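Local structure of spike protein S1 (Bat coronavirus HKU9, 5GYQ) at residues A114-F119 / D134-A139; N97-L102 / L156-G161; V68-E73 / S146-L151. The protein probably attaches the virion to the cell membrane by interacting with a host receptor, a task for which this chain is the putative receptor-binding domain. All blocks are in the same frame, centred on the assembly; numbering follows the deposited sequence.

Contact 1. Residues A114-F119 / D134-A139; sequences AVANRF and DTVINA
Val136 puts both of its methyls against the extended chain Ala114-Phe119, packing helix 130-139 onto a loop within the insertion between core strands 100-111 and 146-157. In betacoronavirus receptor-binding domains this insertion carries the external, receptor-facing subdomain, so the helix probably belongs to it. CG1 is held anti to the backbone N (chi1 174°) and presses on the peptide group joining Val115 to Ala116, 3.6 Å from Ala116 N. CG2, anti to the carbonyl carbon and beside the backbone N, meets Ala116 CB at 4.0 Å. At the start of the loop segment Ala114 points its methyl at the next helix residue, with CB 4.0 Å from Ile137 CA, and grazes Ile137 CG1 at 4.4 Å. With only methyls on the two alanines the loop main chain lies close to the helix, Ala114 and Ile137 being 5.2 Å apart between CA atoms. The direct contacts are apolar, and two amides of the loop bond elsewhere: Ala116 N to Asn91 OD1 and Ala114 N to Gln18 OE1. The CB of Val115 points away from the helix, and its side chain touches Pro19, Thr86 and an N-acetylglucosamine of the glycan. Farther along, Phe119 packs edge-to-face with Phe132 of the same helix. Beside the apolar patch the segments are also joined through a water. Thr135 OG1, itself bonded to the Phe132 carbonyl, accepts a bond from this water 3.0 Å away. The water sits in the guanidinium plane at the edge of Arg118 and receives a weak bond from NH1. One face of this guanidinium is covered by the neighbouring ring, Phe119 CE2 standing 3.4 Å above its centre.

Contact 2. Residues N97-L102 / L156-G161; sequences NFYGCL and LKPAAG
The backbones meet at one straight hydrogen bond, Leu156 N to Tyr99 O, 2.9 Å long with 174° at the hydrogen. Gly100 faces Leu156 at 5.0 Å between CA atoms. Around this bond the side chains of Tyr99 and Leu156 cross at about a right angle. The Tyr99 ring lies over Leu156, whose CB approaches one face in a CH-pi contact, 4.0 Å from the centroid but displaced toward the rim, so that Tyr99 CE2 is the ring atom nearest to it at 3.6 Å. The same side of the ring reaches the main chain: Tyr99 CD2 stands 3.2 Å from Leu156 O. At the ring edge, near its plane, come the Lys157 carbonyl carbon and Pro158 N, and Pro158 CD touches Tyr99 CE2 at 4.2 Å. Leu156 has CG anti to its own carbonyl carbon and beside the backbone N, which brings CD1 to 3.9 Å from Gly100 CA and also beneath the tyrosine. Gly100 adopts phi 151° and psi -151°, and one face of the Phe98 ring lies against Gly100 N. Val51 and Tyr61 also touch Tyr99, while Leu156 reaches Leu56 and Val64. Next along the chain, Cys101 is bonded through sulfur to Cys48 of strand 43-49, and Gly100 shares backbone hydrogen bonding with Tyr49. The contact therefore joins the beginning of strand 100-111 to the far part of strand 146-157, adjacent antiparallel strands of the five-stranded core sheet characteristic of betacoronavirus receptor-binding domains, here with a disulfide tying in strand 43-49, one of the two outermost strands.

Contact 3. Residues V68-E73 / S146-L151; sequences VMRINE and SYVYGL. With NAG (2-acetamido-2-deoxy-beta-D-glucopyranose), chain B.
The Tyr149 ring and the Glu73 carboxylate meet obliquely, their planes 71° apart: OE2 lies 3.1 Å from Tyr149 CE2 and accepts a weak bond from its hydroxyl. Tyr149 OH also lies in plane at the edge of the Tyr147 ring, and His44 stacks on Tyr149. Both tyrosines belong to strand 146-151, which pairs antiparallel with strand 68-71 in the core sheet, and Glu73 opens the helix that follows. Met69-Leu151 and Ile71-Tyr149 are hydrogen-bonded pairs; Arg70-Gly150 between them is non-hydrogen-bonded. Ile71 CG2 packs 3.7 Å from Leu151 CB; Leu79 of helix 73-81 covers both, and Phe87 of helix 86-90 touches Met69 and Ile71. On the other face, Val148 CG1 comes 3.5 Å from Arg70 CB, while Arg70 NH2 forms a salt bridge with Asp15 and NE a hydrogen bond to the Pro16 carbonyl. Asn72, the helix N-cap, has CG between the backbone N and the carbonyl carbon (chi1 76°), setting OD1 for His75 N; its ND2, bonded covalently to C1 of N-acetylglucosamine, donates to Ser146 OG at 3.0 Å. One water joins helix start to strand, accepting from Glu73 N at 2.9 Å and donating to Tyr147 O at 2.7 Å.

In the fold
Strand 146-157 connects contacts 2 and 3: it pairs with strand 63-71 in contact 3 and, farther along, with strand 100-111 in contact 2, placing their centres about 23 Å apart on opposite sides of the chain's centre. Contact 1 lies in the insertion between strands 100-111 and 146-157, its centre about 16 Å from that of contact 3 and about 31 Å from that of contact 2. The glycan on Asn72 lies between contacts 1 and 3: Asn72 and Ser146, and Val115 with its side chain about 4 Å from an N-acetylglucosamine, line its pocket with Thr74, His75 and Tyr113. Contact 2 is at the other end of the sheet.

Contact 1. Residues A114-F119 / D134-A139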
loop_
_atom_site.group_PDB
_atom_site.type_symbol
_atom_site.label_atom_id
_atom_site.label_comp_id
_atom_site.label_asym_id
_atom_site.label_seq_id
_atom_site.Cartn_x
_atom_site.Cartn_y
_atom_site.Cartn_z
ATOM N N ALA A 114 -6.593 -0.073 13.908
ATOM C CA ALA A 114 -7.925 0.442 13.606
ATOM C C ALA A 114 -8.463 -0.125 12.300
ATOM O O ALA A 114 -8.097 0.328 11.215
ATOM C CB ALA A 114 -7.907 1.960 13.555
ATOM N N VAL A 115 -9.342 -1.114 12.418
ATOM C CA VAL A 115 -9.885 -1.809 11.261
ATOM C C VAL A 115 -11.407 -1.763 11.269
ATOM O O VAL A 115 -12.035 -2.217 12.221
ATOM C CB VAL A 115 -9.420 -3.278 11.223
ATOM C CG1 VAL A 115 -10.008 -4.001 10.019
ATOM C CG2 VAL A 115 -7.907 -3.351 11.203
ATOM N N ALA A 116 -11.998 -1.213 10.212
ATOM C CA ALA A 116 -13.453 -1.168 10.098
ATOM C C ALA A 116 -13.997 -2.574 9.898
ATOM O O ALA A 116 -13.388 -3.384 9.200
ATOM C CB ALA A 116 -13.874 -0.264 8.950
ATOM N N ASN A 117 -15.134 -2.871 10.519
ATOM C CA ASN A 117 -15.725 -4.197 10.389
ATOM C C ASN A 117 -17.198 -4.135 9.988
ATOM O O ASN A 117 -17.955 -5.076 10.211
ATOM C CB ASN A 117 -15.552 -4.990 11.691
ATOM C CG ASN A 117 -16.498 -4.542 12.786
ATOM O OD1 ASN A 117 -16.817 -3.359 12.911
ATOM N ND2 ASN A 117 -16.960 -5.497 13.586
ATOM N N ARG A 118 -17.584 -3.016 9.383
ATOM C CA ARG A 118 -18.928 -2.836 8.844
ATOM C C ARG A 118 -18.893 -1.762 7.760
ATOM O O ARG A 118 -17.901 -1.037 7.639
ATOM C CB ARG A 118 -19.919 -2.459 9.953
ATOM C CG ARG A 118 -19.539 -1.199 10.709
ATOM C CD ARG A 118 -20.187 -1.142 12.080
ATOM N NE ARG A 118 -21.540 -0.600 12.043
ATOM C CZ ARG A 118 -21.939 0.463 12.736
ATOM N NH1 ARG A 118 -21.092 1.106 13.528
ATOM N NH2 ARG A 118 -23.191 0.880 12.638
ATOM N N PHE A 119 -19.972 -1.679 6.980
ATOM C CA PHE A 119 -20.108 -0.731 5.868
ATOM C C PHE A 119 -19.109 -1.034 4.751
ATOM O O PHE A 119 -18.035 -0.432 4.691
ATOM C CB PHE A 119 -19.945 0.717 6.348
ATOM C CG PHE A 119 -20.923 1.119 7.422
ATOM C CD1 PHE A 119 -22.290 1.012 7.212
ATOM C CD2 PHE A 119 -20.475 1.617 8.634
ATOM C CE1 PHE A 119 -23.189 1.382 8.195
ATOM C CE2 PHE A 119 -21.372 1.993 9.622
ATOM C CZ PHE A 119 -22.730 1.874 9.400
ATOM N N ASP A 134 -13.904 8.006 12.575
ATOM C CA ASP A 134 -13.605 8.399 13.948
ATOM C C ASP A 134 -14.029 7.318 14.941
ATOM O O ASP A 134 -13.299 7.044 15.897
ATOM C CB ASP A 134 -14.286 9.727 14.300
ATOM C CG ASP A 134 -13.683 10.913 13.559
ATOM O OD1 ASP A 134 -12.496 10.838 13.170
ATOM O OD2 ASP A 134 -14.393 11.925 13.367
ATOM N N THR A 135 -15.189 6.692 14.726
ATOM C CA THR A 135 -15.588 5.604 15.633
ATOM C C THR A 135 -14.655 4.397 15.528
ATOM O O THR A 135 -14.416 3.715 16.520
ATOM C CB THR A 135 -17.040 5.114 15.387
ATOM O OG1 THR A 135 -17.124 4.474 14.110
ATOM C CG2 THR A 135 -18.026 6.262 15.463
ATOM N N VAL A 136 -14.137 4.127 14.333
ATOM C CA VAL A 136 -13.225 2.992 14.154
ATOM C C VAL A 136 -11.893 3.247 14.873
ATOM O O VAL A 136 -11.386 2.403 15.640
ATOM C CB VAL A 136 -12.965 2.707 12.656
ATOM C CG1 VAL A 136 -11.905 1.632 12.487
ATOM C CG2 VAL A 136 -14.263 2.286 11.962
ATOM N N ILE A 137 -11.344 4.433 14.632
ATOM C CA ILE A 137 -10.100 4.845 15.267
ATOM C C ILE A 137 -10.246 4.860 16.789
ATOM O O ILE A 137 -9.352 4.406 17.506
ATOM C CB ILE A 137 -9.652 6.231 14.757
ATOM C CG1 ILE A 137 -9.279 6.144 13.273
ATOM C CG2 ILE A 137 -8.471 6.744 15.569
ATOM C CD1 ILE A 137 -8.973 7.479 12.639
ATOM N N ASN A 138 -11.378 5.363 17.281
ATOM C CA ASN A 138 -11.627 5.372 18.721
ATOM C C ASN A 138 -11.774 3.962 19.292
ATOM O O ASN A 138 -11.262 3.668 20.373
ATOM C CB ASN A 138 -12.874 6.192 19.051
ATOM C CG ASN A 138 -13.132 6.281 20.544
ATOM O OD1 ASN A 138 -14.041 5.636 21.070
ATOM N ND2 ASN A 138 -12.316 7.064 21.239
ATOM N N ALA A 139 -12.475 3.096 18.568
ATOM C CA ALA A 139 -12.695 1.723 19.006
ATOM C C ALA A 139 -11.385 0.950 19.077
ATOM O O ALA A 139 -11.251 0.038 19.889
ATOM C CB ALA A 139 -13.674 1.016 18.082
HETATM O O HOH W 1 -18.426 1.824 14.709
#

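Contact 2. Residues N97-L102 / L156-G161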
loop_
_atom_site.group_PDB
_atom_site.type_symbol
_atom_site.label_atom_id
_atom_site.label_comp_id
_atom_site.label_asym_id
_atom_site.label_seq_id
_atom_site.Cartn_x
_atom_site.Cartn_y
_atom_site.Cartn_z
ATOM N N ASN A 97 -7.881 -7.467 -11.609
ATOM C CA ASN A 97 -6.703 -7.655 -12.455
ATOM C C ASN A 97 -5.522 -6.797 -12.010
ATOM O O ASN A 97 -4.984 -6.004 -12.785
ATOM C CB ASN A 97 -7.044 -7.360 -13.917
ATOM C CG ASN A 97 -7.848 -8.472 -14.557
ATOM O OD1 ASN A 97 -7.709 -9.643 -14.194
ATOM N ND2 ASN A 97 -8.696 -8.114 -15.514
ATOM N N PHE A 98 -5.127 -6.968 -10.753
ATOM C CA PHE A 98 -4.059 -6.174 -10.167
ATOM C C PHE A 98 -2.718 -6.463 -10.828
ATOM O O PHE A 98 -2.272 -7.609 -10.882
ATOM C CB PHE A 98 -3.973 -6.435 -8.661
ATOM C CG PHE A 98 -2.860 -5.691 -7.978
ATOM C CD1 PHE A 98 -2.868 -4.308 -7.918
ATOM C CD2 PHE A 98 -1.813 -6.377 -7.385
ATOM C CE1 PHE A 98 -1.846 -3.621 -7.287
ATOM C CE2 PHE A 98 -0.789 -5.697 -6.753
ATOM C CZ PHE A 98 -0.807 -4.317 -6.706
ATOM N N TYR A 99 -2.094 -5.411 -11.346
ATOM C CA TYR A 99 -0.742 -5.486 -11.887
ATOM C C TYR A 99 0.163 -4.638 -11.008
ATOM O O TYR A 99 -0.005 -3.420 -10.927
ATOM C CB TYR A 99 -0.714 -5.013 -13.345
ATOM C CG TYR A 99 0.669 -4.794 -13.930
ATOM C CD1 TYR A 99 1.690 -5.712 -13.727
ATOM C CD2 TYR A 99 0.940 -3.680 -14.714
ATOM C CE1 TYR A 99 2.951 -5.514 -14.270
ATOM C CE2 TYR A 99 2.195 -3.473 -15.264
ATOM C CZ TYR A 99 3.196 -4.393 -15.040
ATOM O OH TYR A 99 4.444 -4.191 -15.583
ATOM N N GLY A 100 1.106 -5.284 -10.330
ATOM C CA GLY A 100 1.962 -4.572 -9.400
ATOM C C GLY A 100 2.459 -5.435 -8.259
ATOM O O GLY A 100 2.599 -6.639 -8.418
ATOM N N CYS A 101 2.726 -4.831 -7.103
ATOM C CA CYS A 101 3.322 -5.581 -5.996
ATOM C C CYS A 101 2.780 -5.235 -4.612
ATOM O O CYS A 101 2.422 -4.093 -4.329
ATOM C CB CYS A 101 4.841 -5.384 -5.993
ATOM S SG CYS A 101 5.675 -6.149 -7.399
ATOM N N LEU A 102 2.735 -6.251 -3.757
ATOM C CA LEU A 102 2.421 -6.099 -2.345
ATOM C C LEU A 102 3.703 -6.242 -1.543
ATOM O O LEU A 102 4.325 -7.311 -1.534
ATOM C CB LEU A 102 1.402 -7.143 -1.890
ATOM C CG LEU A 102 0.096 -7.240 -2.671
ATOM C CD1 LEU A 102 -0.752 -8.374 -2.121
ATOM C CD2 LEU A 102 -0.658 -5.925 -2.610
ATOM N N LEU A 156 1.082 -0.764 -10.881
ATOM C CA LEU A 156 1.835 -0.371 -12.062
ATOM C C LEU A 156 0.937 -0.216 -13.275
ATOM O O LEU A 156 -0.038 -0.949 -13.434
ATOM C CB LEU A 156 2.922 -1.403 -12.355
ATOM C CG LEU A 156 3.878 -1.695 -11.200
ATOM C CD1 LEU A 156 4.729 -2.907 -11.520
ATOM C CD2 LEU A 156 4.746 -0.480 -10.915
ATOM N N LYS A 157 1.263 0.748 -14.128
ATOM C CA LYS A 157 0.633 0.828 -15.441
ATOM C C LYS A 157 1.704 0.716 -16.517
ATOM O O LYS A 157 2.769 1.326 -16.404
ATOM C CB LYS A 157 -0.169 2.122 -15.595
ATOM C CG LYS A 157 -1.668 1.939 -15.368
ATOM C CD LYS A 157 -2.362 3.252 -15.027
ATOM C CE LYS A 157 -2.266 4.265 -16.161
ATOM N NZ LYS A 157 -3.292 4.033 -17.218
ATOM N N PRO A 158 1.434 -0.083 -17.560
ATOM C CA PRO A 158 2.421 -0.319 -18.618
ATOM C C PRO A 158 2.799 0.959 -19.357
ATOM O O PRO A 158 1.969 1.855 -19.515
ATOM C CB PRO A 158 1.708 -1.303 -19.552
ATOM C CG PRO A 158 0.260 -1.112 -19.278
ATOM C CD PRO A 158 0.168 -0.788 -17.819
ATOM N N ALA A 159 4.052 1.036 -19.792
ATOM C CA ALA A 159 4.530 2.182 -20.550
ATOM C C ALA A 159 3.772 2.291 -21.865
ATOM O O ALA A 159 3.540 1.289 -22.543
ATOM C CB ALA A 159 6.025 2.068 -20.799
ATOM N N ALA A 160 3.376 3.508 -22.218
ATOM C CA ALA A 160 2.620 3.735 -23.440
ATOM C C ALA A 160 2.901 5.122 -24.005
ATOM O O ALA A 160 2.060 6.018 -23.926
ATOM C CB ALA A 160 1.134 3.556 -23.183
ATOM N N GLY A 161 4.090 5.292 -24.572
ATOM C CA GLY A 161 4.489 6.562 -25.145
ATOM C C GLY A 161 5.434 7.322 -24.239
ATOM O O GLY A 161 6.187 6.727 -23.468
#

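Contact 3. Residues V68-E73 / S146-L151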
loop_
_atom_site.group_PDB
_atom_site.type_symbol
_atom_site.label_atom_id
_atom_site.label_comp_id
_atom_site.label_asym_id
_atom_site.label_seq_id
_atom_site.Cartn_x
_atom_site.Cartn_y
_atom_site.Cartn_z
ATOM N N VAL A 68 -0.266 3.071 1.075
ATOM C CA VAL A 68 0.463 2.741 2.291
ATOM C C VAL A 68 -0.466 2.641 3.495
ATOM O O VAL A 68 -1.353 3.490 3.695
ATOM C CB VAL A 68 1.561 3.779 2.571
ATOM C CG1 VAL A 68 2.320 3.430 3.839
ATOM C CG2 VAL A 68 2.521 3.857 1.388
ATOM N N MET A 69 -0.261 1.586 4.280
ATOM C CA MET A 69 -1.037 1.372 5.498
ATOM C C MET A 69 -0.339 0.358 6.388
ATOM O O MET A 69 0.730 -0.133 6.046
ATOM C CB MET A 69 -2.447 0.888 5.160
ATOM C CG MET A 69 -2.488 -0.531 4.603
ATOM S SD MET A 69 -3.675 -0.720 3.255
ATOM C CE MET A 69 -2.772 0.040 1.908
ATOM N N ARG A 70 -0.943 0.040 7.526
ATOM C CA ARG A 70 -0.439 -1.033 8.368
ATOM C C ARG A 70 -1.396 -2.216 8.308
ATOM O O ARG A 70 -2.570 -2.054 7.973
ATOM C CB ARG A 70 -0.246 -0.554 9.810
ATOM C CG ARG A 70 -1.497 -0.040 10.499
ATOM C CD ARG A 70 -1.153 0.498 11.881
ATOM N NE ARG A 70 -0.119 1.527 11.807
ATOM C CZ ARG A 70 0.854 1.684 12.699
ATOM N NH1 ARG A 70 0.936 0.875 13.747
ATOM N NH2 ARG A 70 1.752 2.650 12.540
ATOM N N ILE A 71 -0.896 -3.405 8.630
ATOM C CA ILE A 71 -1.672 -4.628 8.437
ATOM C C ILE A 71 -1.108 -5.747 9.309
ATOM O O ILE A 71 0.106 -5.875 9.433
ATOM C CB ILE A 71 -1.667 -5.038 6.934
ATOM C CG1 ILE A 71 -2.624 -6.195 6.654
ATOM C CG2 ILE A 71 -0.254 -5.365 6.454
ATOM C CD1 ILE A 71 -2.770 -6.501 5.164
ATOM N N ASN A 72 -1.964 -6.551 9.938
ATOM C CA ASN A 72 -1.422 -7.630 10.760
ATOM C C ASN A 72 -1.383 -8.940 9.977
ATOM O O ASN A 72 -1.855 -9.001 8.839
ATOM C CB ASN A 72 -2.188 -7.760 12.096
ATOM C CG ASN A 72 -3.566 -8.419 11.979
ATOM O OD1 ASN A 72 -4.009 -8.843 10.913
ATOM N ND2 ASN A 72 -4.245 -8.508 13.126
ATOM N N GLU A 73 -0.799 -9.974 10.581
ATOM C CA GLU A 73 -0.477 -11.212 9.871
ATOM C C GLU A 73 -1.688 -11.909 9.243
ATOM O O GLU A 73 -1.614 -12.367 8.105
ATOM C CB GLU A 73 0.238 -12.183 10.812
ATOM C CG GLU A 73 0.652 -13.499 10.153
ATOM C CD GLU A 73 1.863 -13.365 9.237
ATOM O OE1 GLU A 73 2.139 -14.312 8.471
ATOM O OE2 GLU A 73 2.547 -12.322 9.283
ATOM N N SER A 146 -2.562 -5.065 17.966
ATOM C CA SER A 146 -2.031 -6.070 17.059
ATOM C C SER A 146 -0.574 -5.804 16.749
ATOM O O SER A 146 -0.167 -4.650 16.607
ATOM C CB SER A 146 -2.831 -6.113 15.754
ATOM O OG SER A 146 -3.752 -7.189 15.751
ATOM N N TYR A 147 0.209 -6.875 16.662
ATOM C CA TYR A 147 1.531 -6.789 16.066
ATOM C C TYR A 147 1.324 -6.517 14.586
ATOM O O TYR A 147 0.497 -7.158 13.939
ATOM C CB TYR A 147 2.338 -8.065 16.290
ATOM C CG TYR A 147 3.634 -8.093 15.515
ATOM C CD1 TYR A 147 4.730 -7.350 15.930
ATOM C CD2 TYR A 147 3.758 -8.855 14.363
ATOM C CE1 TYR A 147 5.915 -7.371 15.222
ATOM C CE2 TYR A 147 4.937 -8.884 13.651
ATOM C CZ TYR A 147 6.013 -8.140 14.084
ATOM O OH TYR A 147 7.192 -8.164 13.376
ATOM N N VAL A 148 2.077 -5.571 14.048
ATOM C CA VAL A 148 1.711 -4.984 12.769
ATOM C C VAL A 148 2.889 -4.824 11.809
ATOM O O VAL A 148 4.012 -4.520 12.216
ATOM C CB VAL A 148 1.018 -3.615 13.010
ATOM C CG1 VAL A 148 1.555 -2.538 12.090
ATOM C CG2 VAL A 148 -0.490 -3.757 12.868
ATOM N N TYR A 149 2.616 -5.062 10.531
ATOM C CA TYR A 149 3.570 -4.819 9.465
ATOM C C TYR A 149 3.186 -3.578 8.677
ATOM O O TYR A 149 2.013 -3.207 8.613
ATOM C CB TYR A 149 3.649 -6.018 8.519
ATOM C CG TYR A 149 4.019 -7.310 9.198
ATOM C CD1 TYR A 149 5.317 -7.541 9.633
ATOM C CD2 TYR A 149 3.072 -8.305 9.401
ATOM C CE1 TYR A 149 5.661 -8.720 10.256
ATOM C CE2 TYR A 149 3.408 -9.491 10.023
ATOM C CZ TYR A 149 4.704 -9.693 10.448
ATOM O OH TYR A 149 5.048 -10.872 11.066
ATOM N N GLY A 150 4.185 -2.938 8.081
ATOM C CA GLY A 150 3.936 -1.895 7.107
ATOM C C GLY A 150 3.573 -2.546 5.787
ATOM O O GLY A 150 4.045 -3.639 5.476
ATOM N N LEU A 151 2.725 -1.882 5.012
ATOM C CA LEU A 151 2.310 -2.398 3.717
ATOM C C LEU A 151 2.283 -1.299 2.672
ATOM O O LEU A 151 1.591 -0.279 2.831
ATOM C CB LEU A 151 0.930 -3.053 3.797
ATOM C CG LEU A 151 0.404 -3.573 2.452
ATOM C CD1 LEU A 151 1.232 -4.755 1.976
ATOM C CD2 LEU A 151 -1.066 -3.946 2.527
HETATM C C1 NAG B . -5.550 -9.097 13.263
HETATM C C2 NAG B . -5.551 -10.263 14.224
HETATM C C3 NAG B . -6.904 -10.960 14.185
HETATM C C4 NAG B . -8.023 -9.958 14.463
HETATM C C5 NAG B . -7.877 -8.694 13.609
HETATM C C6 NAG B . -8.797 -7.583 14.060
HETATM C C7 NAG B . -3.357 -11.262 14.668
HETATM C C8 NAG B . -2.344 -12.279 14.236
HETATM N N2 NAG B . -4.476 -11.197 13.933
HETATM O O3 NAG B . -6.898 -11.992 15.161
HETATM O O4 NAG B . -9.288 -10.514 14.114
HETATM O O5 NAG B . -6.542 -8.165 13.656
HETATM O O6 NAG B . -8.704 -6.449 13.209
HETATM O O7 NAG B . -3.176 -10.529 15.636
HETATM O O HOH W 2 0.012 -9.751 13.353
#